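Local coordinates for protein serine protease inhibitor 4, isoform B (Drosophila melanogaster, PDB 4P0F) that probably inhibits serine-type, and perhaps also cysteine-type, endopeptidases as a member of the serpin family, at residues 36-41 with 369-374; 177-182 with 200-205; 316-321 with 333-338. All coordinates share one frame; numbering follows the deposited sequence.

Contact 1 of 3, residues 36-41 with 369-374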
# COMPACT_ATOMS: atom_id res chain seq x y z
N PHE A 36 1.34 -4.11 2.50
CA PHE A 36 0.62 -2.84 2.47
C PHE A 36 0.76 -2.21 1.10
O PHE A 36 1.61 -2.61 0.30
CB PHE A 36 1.13 -1.88 3.57
CG PHE A 36 2.52 -1.31 3.34
CD1 PHE A 36 3.65 -2.07 3.60
CD2 PHE A 36 2.68 0.00 2.93
CE1 PHE A 36 4.92 -1.53 3.41
CE2 PHE A 36 3.95 0.54 2.74
CZ PHE A 36 5.07 -0.23 2.97
N SER A 37 -0.13 -1.26 0.80
CA SER A 37 -0.04 -0.48 -0.42
C SER A 37 0.39 0.93 -0.10
O SER A 37 -0.41 1.73 0.40
CB SER A 37 -1.37 -0.45 -1.16
OG SER A 37 -1.30 0.43 -2.27
N PRO A 38 1.66 1.25 -0.37
CA PRO A 38 2.09 2.63 -0.10
C PRO A 38 1.35 3.63 -0.98
O PRO A 38 1.07 4.76 -0.53
CB PRO A 38 3.59 2.61 -0.41
CG PRO A 38 3.83 1.42 -1.23
CD PRO A 38 2.77 0.41 -0.87
N PHE A 39 1.00 3.23 -2.20
CA PHE A 39 0.28 4.10 -3.11
C PHE A 39 -1.08 4.49 -2.52
O PHE A 39 -1.50 5.65 -2.62
CB PHE A 39 0.07 3.44 -4.47
CG PHE A 39 -0.67 4.32 -5.44
CD1 PHE A 39 -2.05 4.31 -5.48
CD2 PHE A 39 0.01 5.19 -6.27
CE1 PHE A 39 -2.74 5.14 -6.35
CE2 PHE A 39 -0.68 6.02 -7.14
CZ PHE A 39 -2.06 5.99 -7.18
N SER A 40 -1.76 3.52 -1.93
CA SER A 40 -3.07 3.75 -1.32
C SER A 40 -2.96 4.73 -0.15
O SER A 40 -3.80 5.64 0.00
CB SER A 40 -3.67 2.42 -0.86
OG SER A 40 -4.87 2.59 -0.14
N ILE A 41 -1.95 4.52 0.67
CA ILE A 41 -1.74 5.36 1.84
C ILE A 41 -1.42 6.79 1.41
O ILE A 41 -2.01 7.74 1.92
CB ILE A 41 -0.61 4.80 2.73
CG1 ILE A 41 -1.04 3.44 3.30
CG2 ILE A 41 -0.28 5.76 3.87
CD1 ILE A 41 0.09 2.64 3.88
N ASP A 369 9.99 2.21 -10.93
CA ASP A 369 10.07 2.28 -9.48
C ASP A 369 8.82 2.88 -8.89
O ASP A 369 8.91 3.60 -7.91
CB ASP A 369 11.30 3.09 -9.02
CG ASP A 369 11.16 4.58 -9.28
OD1 ASP A 369 10.62 4.97 -10.34
OD2 ASP A 369 11.61 5.37 -8.41
N LEU A 370 7.65 2.57 -9.46
CA LEU A 370 6.41 2.99 -8.81
C LEU A 370 5.81 1.82 -8.03
O LEU A 370 5.25 0.91 -8.64
CB LEU A 370 5.40 3.53 -9.82
CG LEU A 370 4.33 4.42 -9.16
CD1 LEU A 370 3.76 5.43 -10.14
CD2 LEU A 370 3.21 3.60 -8.55
N PRO A 371 5.96 1.82 -6.70
CA PRO A 371 5.51 0.67 -5.92
C PRO A 371 4.03 0.74 -5.56
O PRO A 371 3.58 1.73 -5.00
CB PRO A 371 6.38 0.72 -4.68
CG PRO A 371 6.69 2.15 -4.50
CD PRO A 371 6.68 2.79 -5.85
N LEU A 372 3.29 -0.32 -5.89
CA LEU A 372 1.85 -0.37 -5.59
C LEU A 372 1.59 -1.15 -4.32
O LEU A 372 0.71 -0.81 -3.53
CB LEU A 372 1.08 -0.98 -6.76
CG LEU A 372 1.08 -0.16 -8.04
CD1 LEU A 372 0.43 -0.92 -9.18
CD2 LEU A 372 0.41 1.20 -7.83
N PHE A 373 2.37 -2.21 -4.12
CA PHE A 373 2.33 -3.04 -2.92
C PHE A 373 3.76 -3.34 -2.48
O PHE A 373 4.68 -3.42 -3.31
CB PHE A 373 1.57 -4.36 -3.14
CG PHE A 373 0.11 -4.19 -3.40
CD1 PHE A 373 -0.35 -3.92 -4.67
CD2 PHE A 373 -0.80 -4.29 -2.37
CE1 PHE A 373 -1.70 -3.76 -4.91
CE2 PHE A 373 -2.15 -4.14 -2.61
CZ PHE A 373 -2.59 -3.86 -3.88
N TRP A 374 3.93 -3.52 -1.19
CA TRP A 374 5.22 -3.78 -0.58
C TRP A 374 5.00 -4.73 0.59
O TRP A 374 4.05 -4.57 1.35
CB TRP A 374 5.85 -2.46 -0.11
CG TRP A 374 7.31 -2.49 0.13
CD1 TRP A 374 7.97 -3.27 1.04
CD2 TRP A 374 8.31 -1.68 -0.51
NE1 TRP A 374 9.32 -3.00 0.98
CE2 TRP A 374 9.55 -2.03 0.05
CE3 TRP A 374 8.27 -0.69 -1.50
CZ2 TRP A 374 10.74 -1.43 -0.36
CZ3 TRP A 374 9.45 -0.10 -1.89
CH2 TRP A 374 10.67 -0.47 -1.33
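Ser-37 holds its hydroxyl trans to the amide nitrogen (chi1 174°), which aims OG at the carbonyl of Leu-372, while Phe-36 is turned with CG between N and C (chi1 71°), laying its ring beside Trp-374. The OG of Ser-37 donates to O of Leu-372 at 2.7 Å, and the C=O...OG angle of 165° shows a nearly head-on approach. The same OG accepts from N of Ser-40 at 3.1 Å, which makes Ser-37 the N-cap of helix 38-49. One step earlier, Phe-36 and Trp-374 form an antiparallel hydrogen-bonded pair, N of Phe-36 to O of Trp-374 at 3.0 Å and N of Trp-374 to O of Phe-36 at 2.9 Å. Their side chains run alongside each other, CE1 of Phe-36 lying 3.8 Å from CB of Trp-374, with the rings slid apart. CB of Ser-37 sits over one face of the Phe-373 ring, 4.0 Å from CE2, and CB of Phe-39 packs 4.1 Å from CD2 of Leu-372. Replacing Ser-37 by an alanine would probably leave the Leu-372 carbonyl without this donor and the Ser-40 amide without its cap. Leu-372 and Phe-373 form a classic beta bulge opposite Leu-364. The buried hydroxyl of Ser-37, donating to one side and accepting from the other, thereby links the first turn of the helix to this irregular corner of the strand.

Contact 2 of 3, residues 177-182 with 200-205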
# COMPACT_ATOMS: atom_id res chain seq x y z
N HIS A 177 5.21 -15.81 -17.37
CA HIS A 177 5.62 -17.22 -17.32
C HIS A 177 5.04 -17.89 -16.08
O HIS A 177 5.58 -17.74 -14.99
CB HIS A 177 7.14 -17.34 -17.32
CG HIS A 177 7.80 -16.60 -18.43
ND1 HIS A 177 7.57 -16.89 -19.76
CD2 HIS A 177 8.69 -15.57 -18.42
CE1 HIS A 177 8.28 -16.07 -20.52
NE2 HIS A 177 8.97 -15.26 -19.73
N GLN A 178 3.96 -18.62 -16.27
CA GLN A 178 3.30 -19.29 -15.16
C GLN A 178 4.08 -20.51 -14.70
O GLN A 178 4.83 -21.12 -15.47
CB GLN A 178 1.88 -19.70 -15.53
CG GLN A 178 0.95 -18.54 -15.85
CD GLN A 178 -0.43 -19.01 -16.23
OE1 GLN A 178 -1.04 -19.82 -15.53
NE2 GLN A 178 -0.94 -18.53 -17.36
N PHE A 179 3.89 -20.84 -13.43
CA PHE A 179 4.40 -22.06 -12.84
C PHE A 179 3.45 -23.18 -13.19
O PHE A 179 2.25 -22.96 -13.35
CB PHE A 179 4.51 -21.95 -11.32
CG PHE A 179 5.40 -20.84 -10.83
CD1 PHE A 179 4.94 -19.53 -10.75
CD2 PHE A 179 6.69 -21.10 -10.39
CE1 PHE A 179 5.75 -18.52 -10.29
CE2 PHE A 179 7.51 -20.09 -9.93
CZ PHE A 179 7.04 -18.80 -9.87
N ALA A 180 4.00 -24.38 -13.30
CA ALA A 180 3.20 -25.58 -13.49
C ALA A 180 2.77 -26.10 -12.13
O ALA A 180 3.61 -26.44 -11.31
CB ALA A 180 3.99 -26.63 -14.24
N LYS A 181 1.46 -26.20 -11.90
CA LYS A 181 0.95 -26.68 -10.63
C LYS A 181 1.46 -28.08 -10.28
O LYS A 181 1.72 -28.38 -9.12
CB LYS A 181 -0.58 -26.69 -10.63
CG LYS A 181 -1.18 -25.30 -10.71
CD LYS A 181 -2.70 -25.35 -10.57
CE LYS A 181 -3.36 -26.13 -11.70
NZ LYS A 181 -2.98 -25.62 -13.04
N HIS A 182 1.61 -28.95 -11.27
CA HIS A 182 2.00 -30.32 -10.97
C HIS A 182 3.46 -30.42 -10.53
O HIS A 182 3.89 -31.48 -10.09
CB HIS A 182 1.74 -31.23 -12.17
CG HIS A 182 2.73 -31.06 -13.28
ND1 HIS A 182 2.57 -30.12 -14.28
CD2 HIS A 182 3.87 -31.72 -13.57
CE1 HIS A 182 3.58 -30.21 -15.13
NE2 HIS A 182 4.39 -31.17 -14.71
N PRO A 200 4.48 -25.36 0.39
CA PRO A 200 4.47 -25.54 -1.06
C PRO A 200 5.41 -24.59 -1.77
O PRO A 200 5.29 -23.37 -1.61
CB PRO A 200 3.02 -25.26 -1.44
CG PRO A 200 2.49 -24.41 -0.33
CD PRO A 200 3.18 -24.90 0.90
N MET A 201 6.35 -25.16 -2.53
CA MET A 201 7.33 -24.39 -3.30
C MET A 201 7.10 -24.59 -4.79
O MET A 201 7.15 -25.72 -5.29
CB MET A 201 8.76 -24.81 -2.95
CG MET A 201 9.17 -24.44 -1.57
SD MET A 201 9.47 -22.66 -1.46
CE MET A 201 10.17 -22.59 0.18
N MET A 202 6.87 -23.49 -5.48
CA MET A 202 6.67 -23.49 -6.92
C MET A 202 8.03 -23.40 -7.58
O MET A 202 8.89 -22.66 -7.12
CB MET A 202 5.78 -22.32 -7.33
CG MET A 202 4.57 -22.19 -6.44
SD MET A 202 3.42 -20.90 -6.93
CE MET A 202 4.38 -19.41 -6.67
N SER A 203 8.20 -24.14 -8.67
CA SER A 203 9.49 -24.24 -9.37
C SER A 203 9.36 -23.85 -10.83
O SER A 203 8.46 -24.33 -11.52
CB SER A 203 10.05 -25.67 -9.31
OG SER A 203 10.41 -26.06 -8.00
N LEU A 204 10.30 -23.05 -11.32
CA LEU A 204 10.26 -22.62 -12.70
C LEU A 204 11.65 -22.23 -13.18
O LEU A 204 12.37 -21.54 -12.47
CB LEU A 204 9.28 -21.45 -12.83
CG LEU A 204 8.99 -20.80 -14.18
CD1 LEU A 204 8.40 -21.79 -15.15
CD2 LEU A 204 8.06 -19.63 -13.95
N LYS A 205 12.01 -22.69 -14.38
CA LYS A 205 13.23 -22.23 -15.04
C LYS A 205 12.87 -21.36 -16.23
O LYS A 205 12.19 -21.80 -17.16
CB LYS A 205 14.10 -23.41 -15.48
CG LYS A 205 14.56 -24.27 -14.32
CD LYS A 205 15.48 -25.40 -14.79
CE LYS A 205 15.87 -26.31 -13.65
NZ LYS A 205 14.73 -27.15 -13.19
O HOH W 1 5.45 -25.14 -9.57
O HOH W 2 6.72 -24.61 -13.44
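The loop that leaves strand 161-174 on its way to strand 185-189 here passes across the first half of strand 197-213, which is part of serpin sheet C, and Phe-179 is the side chain it sets down on that strand. The ring is held between two residues of alternate positions on the same strand. Over the centre of one face stands CD2 of Leu-204, 4.0 Å from the ring centroid of Phe-179 and 10° off the normal. The opposite face receives CE of Met-202, 4.1 Å from that centroid and shifted toward the rim. Met-202 reaches there because its chain bends at the last torsion (chi3 -66°), folding the methyl back over the ring; SD also lies above this face, farther off, a Met-aromatic contact. The CB atoms also flank the ring near CD2 of Phe-179, from opposite sides of its plane: CB of Met-202 comes 3.4 Å from CD2 and CB of Leu-204 3.6 Å from it. Leu-204 also sends its methyls to the backbone carbonyls of His-177 and Gln-178.

No direct hydrogen bond joins the two segments; two waters do so instead. One donates to O of Ala-180 at 2.8 Å and accepts from N of Ser-203 at 3.1 Å. The other accepts from N of Ala-180 at 2.7 Å and donates to O of Ser-203 at 2.6 Å. Beyond the pair, Trp-175 meets Phe-179 edge-to-face, and the backbone of Phe-179 bonds to Glu-326. The chemistry is thus divided: dispersion and CH-pi forces grip the aromatic ring, while the waters satisfy both backbone groups of Ala-180 and of Ser-203 across a gap too wide for direct pairing.

Contact 3 of 3, residues 316-321 with 333-338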
# COMPACT_ATOMS: atom_id res chain seq x y z
N ILE A 316 -6.55 6.49 11.01
CA ILE A 316 -6.13 6.12 9.67
C ILE A 316 -5.99 4.61 9.68
O ILE A 316 -5.14 4.09 10.39
CB ILE A 316 -4.79 6.75 9.24
CG1 ILE A 316 -4.80 8.27 9.44
CG2 ILE A 316 -4.48 6.38 7.79
CD1 ILE A 316 -3.48 8.95 9.06
N ILE A 317 -6.84 3.91 8.93
CA ILE A 317 -6.84 2.45 8.96
C ILE A 317 -6.43 1.92 7.60
O ILE A 317 -6.93 2.36 6.58
CB ILE A 317 -8.23 1.90 9.35
CG1 ILE A 317 -8.61 2.38 10.75
CG2 ILE A 317 -8.22 0.39 9.31
CD1 ILE A 317 -10.09 2.31 11.05
N HIS A 318 -5.50 0.97 7.60
CA HIS A 318 -5.05 0.36 6.36
C HIS A 318 -5.17 -1.13 6.47
O HIS A 318 -4.78 -1.72 7.49
CB HIS A 318 -3.60 0.75 6.07
CG HIS A 318 -3.11 0.27 4.74
ND1 HIS A 318 -3.50 0.85 3.55
CD2 HIS A 318 -2.25 -0.72 4.41
CE1 HIS A 318 -2.89 0.25 2.55
NE2 HIS A 318 -2.13 -0.71 3.04
N LYS A 319 -5.71 -1.74 5.43
CA LYS A 319 -5.79 -3.20 5.35
C LYS A 319 -5.33 -3.65 3.99
O LYS A 319 -5.64 -3.01 2.99
CB LYS A 319 -7.22 -3.68 5.60
CG LYS A 319 -7.70 -3.51 7.02
CD LYS A 319 -8.90 -4.44 7.30
CE LYS A 319 -9.50 -4.19 8.68
NZ LYS A 319 -10.72 -5.01 9.01
N ALA A 320 -4.60 -4.76 3.94
CA ALA A 320 -4.09 -5.27 2.68
C ALA A 320 -4.06 -6.81 2.67
O ALA A 320 -4.07 -7.46 3.71
CB ALA A 320 -2.72 -4.71 2.41
N PHE A 321 -4.09 -7.34 1.45
CA PHE A 321 -4.16 -8.78 1.20
C PHE A 321 -3.35 -9.09 -0.04
O PHE A 321 -3.36 -8.32 -0.99
CB PHE A 321 -5.61 -9.22 0.99
CG PHE A 321 -5.75 -10.64 0.51
CD1 PHE A 321 -5.74 -10.94 -0.84
CD2 PHE A 321 -5.87 -11.68 1.42
CE1 PHE A 321 -5.85 -12.24 -1.28
CE2 PHE A 321 -5.98 -12.99 0.98
CZ PHE A 321 -5.98 -13.26 -0.36
N ALA A 333 -5.90 -3.57 -1.31
CA ALA A 333 -5.70 -2.81 -0.10
C ALA A 333 -6.70 -1.67 -0.07
O ALA A 333 -7.25 -1.29 -1.10
CB ALA A 333 -4.28 -2.27 -0.02
N ALA A 334 -6.91 -1.12 1.11
CA ALA A 334 -7.67 0.11 1.24
C ALA A 334 -7.17 0.90 2.43
O ALA A 334 -6.66 0.32 3.39
CB ALA A 334 -9.18 -0.17 1.36
N THR A 335 -7.30 2.22 2.33
CA THR A 335 -6.94 3.13 3.40
C THR A 335 -8.13 4.05 3.67
O THR A 335 -8.69 4.64 2.75
CB THR A 335 -5.72 3.99 3.04
OG1 THR A 335 -4.64 3.16 2.58
CG2 THR A 335 -5.25 4.79 4.25
N GLY A 336 -8.54 4.12 4.94
CA GLY A 336 -9.63 4.98 5.36
C GLY A 336 -9.14 5.95 6.41
O GLY A 336 -8.54 5.55 7.41
N MET A 337 -9.41 7.24 6.18
CA MET A 337 -9.05 8.29 7.13
C MET A 337 -10.31 8.93 7.67
O MET A 337 -11.06 9.52 6.91
CB MET A 337 -8.20 9.37 6.48
CG MET A 337 -6.76 8.96 6.14
SD MET A 337 -5.73 10.35 5.59
CE MET A 337 -6.41 11.64 6.63
N ALA A 338 -10.53 8.80 8.98
CA ALA A 338 -11.70 9.40 9.61
C ALA A 338 -11.36 10.79 10.13
O ALA A 338 -10.39 10.94 10.85
CB ALA A 338 -12.21 8.53 10.73
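The imidazole of His-318 meets Thr-335 at its edge, with Thr-335 CB in the ring plane and OG1 near it, while the methyl of Ala-333 approaches obliquely. This pair lies within the beta hairpin of strands 311-324 and 328-341, antiparallel at 169° by their short axes. In a cleaved serpin the second strand is the reactive-centre loop inserted into sheet A, and its place between strands 161-174 and 311-324 fits that reading.

His-318 extends CG away from its own amide nitrogen (chi1 -174°), which carries ND1 to within 2.8 Å of OG1 of Thr-335; either atom could be the donor, and the 148° angle is moderately bent. NE2 of His-318 is hydrogen-bonded to N of Ser-37, and OG1 of Thr-335 to OG of Ser-40, so both polar groups reach the start of helix 38-49, the shutter region of serpins.

Four backbone bonds fix the register. N of Ile-317 reaches O of Gly-336 at 2.8 Å, and N of Gly-336 returns to O of Ile-317 at 2.9 Å. Two residues on, N of Lys-319 bonds O of Ala-334 at 3.1 Å and N of Ala-334 bonds O of Lys-319 at 3.0 Å. On the face that carries His-318, CG2 of Ile-316 lies 3.8 Å from CG of Met-337, their side chains running the same way. Farther along that face the two small methyls, CB of Ala-320 and CB of Ala-333, stand 3.8 Å apart.

Overall arrangement
Contacts 1 and 3 adjoin in the middle of the molecule, their centres about 12 Å apart, whereas contact 2 lies out at one end, its centre about 26 Å from that of contact 1 and 32 Å from that of contact 3. Along the chain, contact 1 joins an early segment to a late one and brackets both others; contact 2 is complete before contact 3 begins. Helix 38-49 links the central two, since its first turn touches both strand 370-377 and strand 328-341. Strand 161-174 borders the inserted strand 328-341 and leads into the loop of contact 2. In this cleaved form the inserted strand thus packs against the start of helix 38-49, while contact 2 packs separately.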